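Periplasmic binding protein (Mycobacterium smegmatis, PDB 4MDY) probably binds an iron-containing solute outside the membrane and hands it to an ABC transporter, as a lipoprotein of the solute-binding protein 8 family. Local coordinates at residues A36-E40 with V101-A105; Q41-A46 with F273-S278. One frame throughout, in Å; residues are numbered along the deposited sequence.

Contact 1 of 2, residues A36-E40 with V101-A105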
ATOM      1  N   ALA A  36       9.801  10.667   0.442  1.00 18.48           N
ATOM      2  CA  ALA A  36       9.257  11.548  -0.583  1.00 19.99           C
ATOM      3  C   ALA A  36       8.075  10.945  -1.371  1.00 20.81           C
ATOM      4  O   ALA A  36       7.431  11.648  -2.165  1.00 20.68           O
ATOM      5  CB  ALA A  36      10.369  11.986  -1.531  1.00 19.55           C
ATOM      6  N   GLY A  37       7.775   9.668  -1.140  1.00 18.94           N
ATOM      7  CA  GLY A  37       6.638   9.018  -1.791  1.00 20.23           C
ATOM      8  C   GLY A  37       5.478   8.727  -0.855  1.00 20.00           C
ATOM      9  O   GLY A  37       5.483   9.118   0.304  1.00 21.30           O
ATOM     10  N   LEU A  38       4.500   7.993  -1.363  1.00 20.02           N
ATOM     11  CA  LEU A  38       3.213   7.844  -0.704  1.00 19.95           C
ATOM     12  C   LEU A  38       3.152   6.812   0.416  1.00 18.87           C
ATOM     13  O   LEU A  38       2.256   6.891   1.255  1.00 20.03           O
ATOM     14  CB  LEU A  38       2.138   7.532  -1.756  1.00 20.76           C
ATOM     15  CG  LEU A  38       1.967   8.618  -2.827  1.00 22.55           C
ATOM     16  CD1 LEU A  38       0.950   8.205  -3.877  1.00 23.81           C
ATOM     17  CD2 LEU A  38       1.562   9.948  -2.188  1.00 21.74           C
ATOM     18  N   THR A  39       4.080   5.851   0.447  1.00 17.54           N
ATOM     19  CA  THR A  39       3.988   4.739   1.412  1.00 16.99           C
ATOM     20  C   THR A  39       5.306   4.338   2.098  1.00 16.61           C
ATOM     21  O   THR A  39       5.296   3.492   2.996  1.00 18.59           O
ATOM     22  CB  THR A  39       3.418   3.474   0.726  1.00 17.53           C
ATOM     23  OG1 THR A  39       4.239   3.136  -0.396  1.00 16.11           O
ATOM     24  CG2 THR A  39       1.980   3.686   0.256  1.00 20.83           C
ATOM     25  N   GLU A  40       6.426   4.944   1.703  1.00 17.20           N
ATOM     26  CA  GLU A  40       7.756   4.511   2.146  1.00 18.29           C
ATOM     27  C   GLU A  40       7.993   4.653   3.646  1.00 17.93           C
ATOM     28  O   GLU A  40       8.864   3.968   4.205  1.00 16.01           O
ATOM     29  CB  GLU A  40       8.858   5.262   1.387  1.00 17.95           C
ATOM     30  CG  GLU A  40       8.913   4.950  -0.100  1.00 19.29           C
ATOM     31  CD  GLU A  40       8.187   5.969  -0.949  1.00 20.09           C
ATOM     32  OE1 GLU A  40       7.028   6.274  -0.619  1.00 21.81           O
ATOM     33  OE2 GLU A  40       8.773   6.457  -1.945  1.00 18.76           O
ATOM     34  N   VAL A 101      14.219   8.923   0.002  1.00 17.40           N
ATOM     35  CA  VAL A 101      13.556   7.729  -0.473  1.00 17.37           C
ATOM     36  C   VAL A 101      12.354   8.125  -1.317  1.00 18.23           C
ATOM     37  O   VAL A 101      11.401   8.750  -0.818  1.00 21.28           O
ATOM     38  CB  VAL A 101      13.131   6.825   0.694  1.00 17.56           C
ATOM     39  CG1 VAL A 101      12.483   5.561   0.169  1.00 18.85           C
ATOM     40  CG2 VAL A 101      14.334   6.476   1.557  1.00 17.84           C
ATOM     41  N   ALA A 102      12.411   7.765  -2.603  1.00 16.80           N
ATOM     42  CA  ALA A 102      11.375   8.131  -3.555  1.00 18.84           C
ATOM     43  C   ALA A 102      11.072   6.990  -4.523  1.00 17.37           C
ATOM     44  O   ALA A 102      11.237   7.115  -5.737  1.00 16.81           O
ATOM     45  CB  ALA A 102      11.766   9.397  -4.307  1.00 18.27           C
ATOM     46  N   THR A 103      10.605   5.877  -3.968  1.00 18.42           N
ATOM     47  CA  THR A 103      10.276   4.704  -4.765  1.00 17.81           C
ATOM     48  C   THR A 103       8.819   4.729  -5.226  1.00 17.29           C
ATOM     49  O   THR A 103       8.473   4.076  -6.205  1.00 16.55           O
ATOM     50  CB  THR A 103      10.534   3.404  -3.971  1.00 17.85           C
ATOM     51  OG1 THR A 103       9.716   3.387  -2.796  1.00 19.38           O
ATOM     52  CG2 THR A 103      11.983   3.304  -3.564  1.00 19.52           C
ATOM     53  N   ASN A 104       7.984   5.512  -4.538  1.00 17.86           N
ATOM     54  CA  ASN A 104       6.547   5.571  -4.794  1.00 18.36           C
ATOM     55  C   ASN A 104       6.093   7.029  -4.854  1.00 18.94           C
ATOM     56  O   ASN A 104       5.179   7.442  -4.138  1.00 17.97           O
ATOM     57  CB  ASN A 104       5.809   4.817  -3.682  1.00 19.36           C
ATOM     58  CG  ASN A 104       4.340   4.572  -3.992  1.00 16.51           C
ATOM     59  OD1 ASN A 104       3.876   4.758  -5.116  1.00 17.04           O
ATOM     60  ND2 ASN A 104       3.605   4.128  -2.990  1.00 19.80           N
ATOM     61  N   ALA A 105       6.755   7.789  -5.721  1.00 20.77           N
ATOM     62  CA  ALA A 105       6.640   9.245  -5.767  1.00 21.15           C
ATOM     63  C   ALA A 105       6.435   9.820  -7.184  1.00 23.07           C
ATOM     64  O   ALA A 105       6.385  11.042  -7.352  1.00 23.92           O
ATOM     65  CB  ALA A 105       7.886   9.851  -5.135  1.00 22.84           C
TER
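Glu40 reaches across to the turn 103-105 and spends its carboxylate mainly on backbone N-H groups, an instance of a buried acid taking over where regular strand pairing stops. The parallel pairing of strands 33-35 and 99-102 carries on to Ala36, whose N gives a bond of 2.8 Å to Val101 O, while Val101 also pairs with Val34. Past the strands the two segments stay close, but side-chain bonds largely replace the regular pairing. Glu40 OE2 takes up N-H groups of the turn after Ala102: Asn104 N at 2.9 Å, from well above the carboxylate plane (59° out of it), and Thr103 N at 2.8 Å through a bent, weak bond. The Thr103 hydroxyl has two weak candidates, Glu40 OE2 and Gln137 OE1. A bend at chi2 (97°) turns the glutamate back so that OE1 accepts Thr39 N at 3.2 Å while OE2 faces Thr103 and Asn104; its CG lies 3.6 Å from Val101 CG1. Donors gathered round both oxygens would be expected to favour the charged form.

Asn104 grips segment 36-40 twice. Its backbone O accepts Leu38 N at 2.9 Å, the donor tilted from the carbonyl plane, and its CG stands anti to the backbone N (chi1 -168°), carrying ND2 to Thr39 OG1 at 2.8 Å. That oxygen lies close to the amide plane. Phe131 N satisfies OD1, so both polar atoms of the amide are paired. Thr39 OG1 has a second donor in Gln137 NE2. Gly37 CA comes within 3.2 Å of Asn104 O. Two hydrogen-bonded loops thus meet at the C-terminal ends of neighbouring parallel strands, the place where alpha/beta lobes commonly form their ligand-facing loops, as is probably so here.

Contact 2 of 2, residues Q41-A46 with F273-S278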
ATOM      1  N   GLN A  41       7.240   5.541   4.300  1.00 16.87           N
ATOM      2  CA  GLN A  41       7.403   5.732   5.731  1.00 18.03           C
ATOM      3  C   GLN A  41       7.181   4.437   6.502  1.00 16.27           C
ATOM      4  O   GLN A  41       7.804   4.238   7.529  1.00 16.80           O
ATOM      5  CB  GLN A  41       6.513   6.864   6.278  1.00 18.96           C
ATOM      6  CG  GLN A  41       5.016   6.593   6.336  1.00 19.36           C
ATOM      7  CD  GLN A  41       4.279   7.024   5.085  1.00 20.25           C
ATOM      8  OE1 GLN A  41       4.830   7.007   3.977  1.00 24.00           O
ATOM      9  NE2 GLN A  41       3.021   7.402   5.250  1.00 19.51           N
ATOM     10  N   ASP A  42       6.307   3.562   6.008  1.00 15.50           N
ATOM     11  CA  ASP A  42       6.048   2.293   6.690  1.00 18.29           C
ATOM     12  C   ASP A  42       7.248   1.353   6.587  1.00 17.53           C
ATOM     13  O   ASP A  42       7.543   0.622   7.522  1.00 18.67           O
ATOM     14  CB  ASP A  42       4.801   1.608   6.135  1.00 18.51           C
ATOM     15  CG  ASP A  42       3.499   2.230   6.636  1.00 20.75           C
ATOM     16  OD1 ASP A  42       3.513   3.332   7.238  1.00 21.36           O
ATOM     17  OD2 ASP A  42       2.445   1.598   6.411  1.00 22.67           O
ATOM     18  N   ASP A  43       7.948   1.372   5.459  1.00 16.74           N
ATOM     19  CA  ASP A  43       9.157   0.544   5.327  1.00 16.73           C
ATOM     20  C   ASP A  43      10.225   1.054   6.290  1.00 15.05           C
ATOM     21  O   ASP A  43      10.833   0.278   7.022  1.00 15.88           O
ATOM     22  CB  ASP A  43       9.697   0.568   3.893  1.00 18.78           C
ATOM     23  CG  ASP A  43       8.686   0.062   2.878  1.00 20.47           C
ATOM     24  OD1 ASP A  43       8.479  -1.172   2.780  1.00 23.31           O
ATOM     25  OD2 ASP A  43       8.106   0.910   2.167  1.00 24.74           O
ATOM     26  N   LEU A  44      10.428   2.372   6.305  1.00 15.48           N
ATOM     27  CA  LEU A  44      11.431   2.988   7.181  1.00 15.33           C
ATOM     28  C   LEU A  44      11.132   2.722   8.661  1.00 15.14           C
ATOM     29  O   LEU A  44      11.984   2.226   9.412  1.00 13.26           O
ATOM     30  CB  LEU A  44      11.514   4.496   6.888  1.00 16.01           C
ATOM     31  CG  LEU A  44      12.108   4.783   5.499  1.00 17.94           C
ATOM     32  CD1 LEU A  44      11.819   6.195   5.015  1.00 18.93           C
ATOM     33  CD2 LEU A  44      13.612   4.515   5.487  1.00 17.15           C
ATOM     34  N   LEU A  45       9.903   3.014   9.064  1.00 17.24           N
ATOM     35  CA  LEU A  45       9.491   2.847  10.456  1.00 15.83           C
ATOM     36  C   LEU A  45       9.521   1.383  10.912  1.00 17.06           C
ATOM     37  O   LEU A  45       9.831   1.110  12.067  1.00 18.48           O
ATOM     38  CB  LEU A  45       8.107   3.453  10.682  1.00 16.01           C
ATOM     39  CG  LEU A  45       8.071   4.989  10.632  1.00 16.04           C
ATOM     40  CD1 LEU A  45       6.628   5.475  10.618  1.00 16.77           C
ATOM     41  CD2 LEU A  45       8.841   5.595  11.792  1.00 16.94           C
ATOM     42  N   ALA A  46       9.222   0.453  10.006  1.00 16.19           N
ATOM     43  CA  ALA A  46       9.273  -0.975  10.325  1.00 16.06           C
ATOM     44  C   ALA A  46      10.641  -1.391  10.859  1.00 16.01           C
ATOM     45  O   ALA A  46      10.725  -2.265  11.715  1.00 16.95           O
ATOM     46  CB  ALA A  46       8.913  -1.816   9.103  1.00 15.54           C
ATOM     47  N   PHE A 273      -1.932   0.817   1.706  1.00 15.33           N
ATOM     48  CA  PHE A 273      -0.511   0.977   1.997  1.00 16.21           C
ATOM     49  C   PHE A 273       0.314  -0.273   1.684  1.00 17.70           C
ATOM     50  O   PHE A 273       1.483  -0.161   1.295  1.00 15.26           O
ATOM     51  CB  PHE A 273      -0.306   1.395   3.445  1.00 16.23           C
ATOM     52  CG  PHE A 273      -0.259   2.878   3.627  1.00 16.78           C
ATOM     53  CD1 PHE A 273      -1.419   3.640   3.528  1.00 18.74           C
ATOM     54  CD2 PHE A 273       0.947   3.519   3.880  1.00 17.45           C
ATOM     55  CE1 PHE A 273      -1.372   5.018   3.688  1.00 17.89           C
ATOM     56  CE2 PHE A 273       0.995   4.890   4.032  1.00 17.47           C
ATOM     57  CZ  PHE A 273      -0.165   5.636   3.935  1.00 17.49           C
ATOM     58  N   ALA A 274      -0.285  -1.448   1.859  1.00 18.02           N
ATOM     59  CA  ALA A 274       0.365  -2.711   1.488  1.00 16.67           C
ATOM     60  C   ALA A 274       1.833  -2.724   1.930  1.00 16.06           C
ATOM     61  O   ALA A 274       2.739  -2.928   1.123  1.00 18.70           O
ATOM     62  CB  ALA A 274       0.258  -2.919  -0.015  1.00 18.20           C
ATOM     63  N   SER A 275       2.054  -2.481   3.216  1.00 15.22           N
ATOM     64  CA  SER A 275       3.394  -2.284   3.751  1.00 16.78           C
ATOM     65  C   SER A 275       3.760  -3.358   4.774  1.00 15.33           C
ATOM     66  O   SER A 275       2.901  -4.121   5.207  1.00 16.25           O
ATOM     67  CB  SER A 275       3.471  -0.903   4.399  1.00 16.25           C
ATOM     68  OG  SER A 275       2.986  -0.936   5.720  1.00 16.79           O
ATOM     69  N   PRO A 276       5.042  -3.418   5.175  1.00 17.11           N
ATOM     70  CA  PRO A 276       5.454  -4.351   6.234  1.00 19.73           C
ATOM     71  C   PRO A 276       4.707  -4.156   7.559  1.00 18.97           C
ATOM     72  O   PRO A 276       4.575  -5.095   8.343  1.00 20.85           O
ATOM     73  CB  PRO A 276       6.938  -4.035   6.415  1.00 20.32           C
ATOM     74  CG  PRO A 276       7.372  -3.538   5.085  1.00 20.49           C
ATOM     75  CD  PRO A 276       6.205  -2.772   4.534  1.00 17.60           C
ATOM     76  N   LEU A 277       4.230  -2.946   7.809  1.00 17.57           N
ATOM     77  CA  LEU A 277       3.467  -2.668   9.017  1.00 16.49           C
ATOM     78  C   LEU A 277       1.962  -2.736   8.800  1.00 16.73           C
ATOM     79  O   LEU A 277       1.229  -3.045   9.740  1.00 19.28           O
ATOM     80  CB  LEU A 277       3.846  -1.300   9.596  1.00 17.31           C
ATOM     81  CG  LEU A 277       5.279  -1.152  10.104  1.00 16.92           C
ATOM     82  CD1 LEU A 277       5.503   0.258  10.639  1.00 18.54           C
ATOM     83  CD2 LEU A 277       5.592  -2.181  11.177  1.00 18.88           C
ATOM     84  N   SER A 278       1.491  -2.457   7.586  1.00 13.89           N
ATOM     85  CA  SER A 278       0.048  -2.405   7.347  1.00 15.19           C
ATOM     86  C   SER A 278      -0.548  -3.783   7.047  1.00 15.73           C
ATOM     87  O   SER A 278      -1.680  -4.080   7.446  1.00 17.66           O
ATOM     88  CB  SER A 278      -0.300  -1.390   6.256  1.00 15.56           C
ATOM     89  OG  SER A 278      -0.294  -1.942   4.955  1.00 15.08           O
TER
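Ser275 OG serves both sides of this contact at once: it donates to Asp42 OD2 at 2.7 Å and accepts Ser278 N at 2.8 Å, the latter bond defining an ST motif at the turn that leads into helix 279-294. A side chain can in this way order its own turn and tie it to a distant helix, here 40-46. Asp42 OD2 receives the hydroxyl on its anti lone pair and takes a second bond from Trp68 NE1, while the reciprocal bond Ser275 N to Ser278 OG, nearly straight at 168°, closes the turn; Ser278 OG is also bonded to Ala270 O.

Apolar groups flank this polar centre. Leu277 lays its branches against the helix, CG 3.8 Å from Ala46 CB and CD1 near Asp42 O, and Pro276 CB adds a further touch on the same methyl. The Asp43 side chain crosses Pro276 at about a right angle, OD1 3.3 Å from CD, while OD2 of that carboxylate is bonded to Gln137 NE2.

Phe273 closes the other flank, its ring also meeting Trp57 and Trp66. Gln41, with CG set between backbone N and carbonyl carbon (chi1 71°), brings its amide perpendicular to this ring, and NE2 stops at the ring edge, in plane, 3.4 Å from CE2.

In the fold
Contacts 1 and 2 follow one another on the first chain segment, 36-40 running straight into 41-46, while their partners come 61 and 227 residues later, with 101-105 preceding 273-278. Their centres lie about 11 Å apart, and they touch where Thr39 CG2 packs on Phe273 CD2 at 3.8 Å. Contact 1 sits at the C-terminal ends of strands 33-35 and 99-102 of the three-stranded parallel sheet; contact 2 joins the helix that follows strand 33-35 to the turn between helices 265-273 and 279-294. Gln137 of helix 134-144 bonds to both. Contact 2 sets the turn before the last helix against the lobe that contains contact 1, consistent with the two-lobed build of this family.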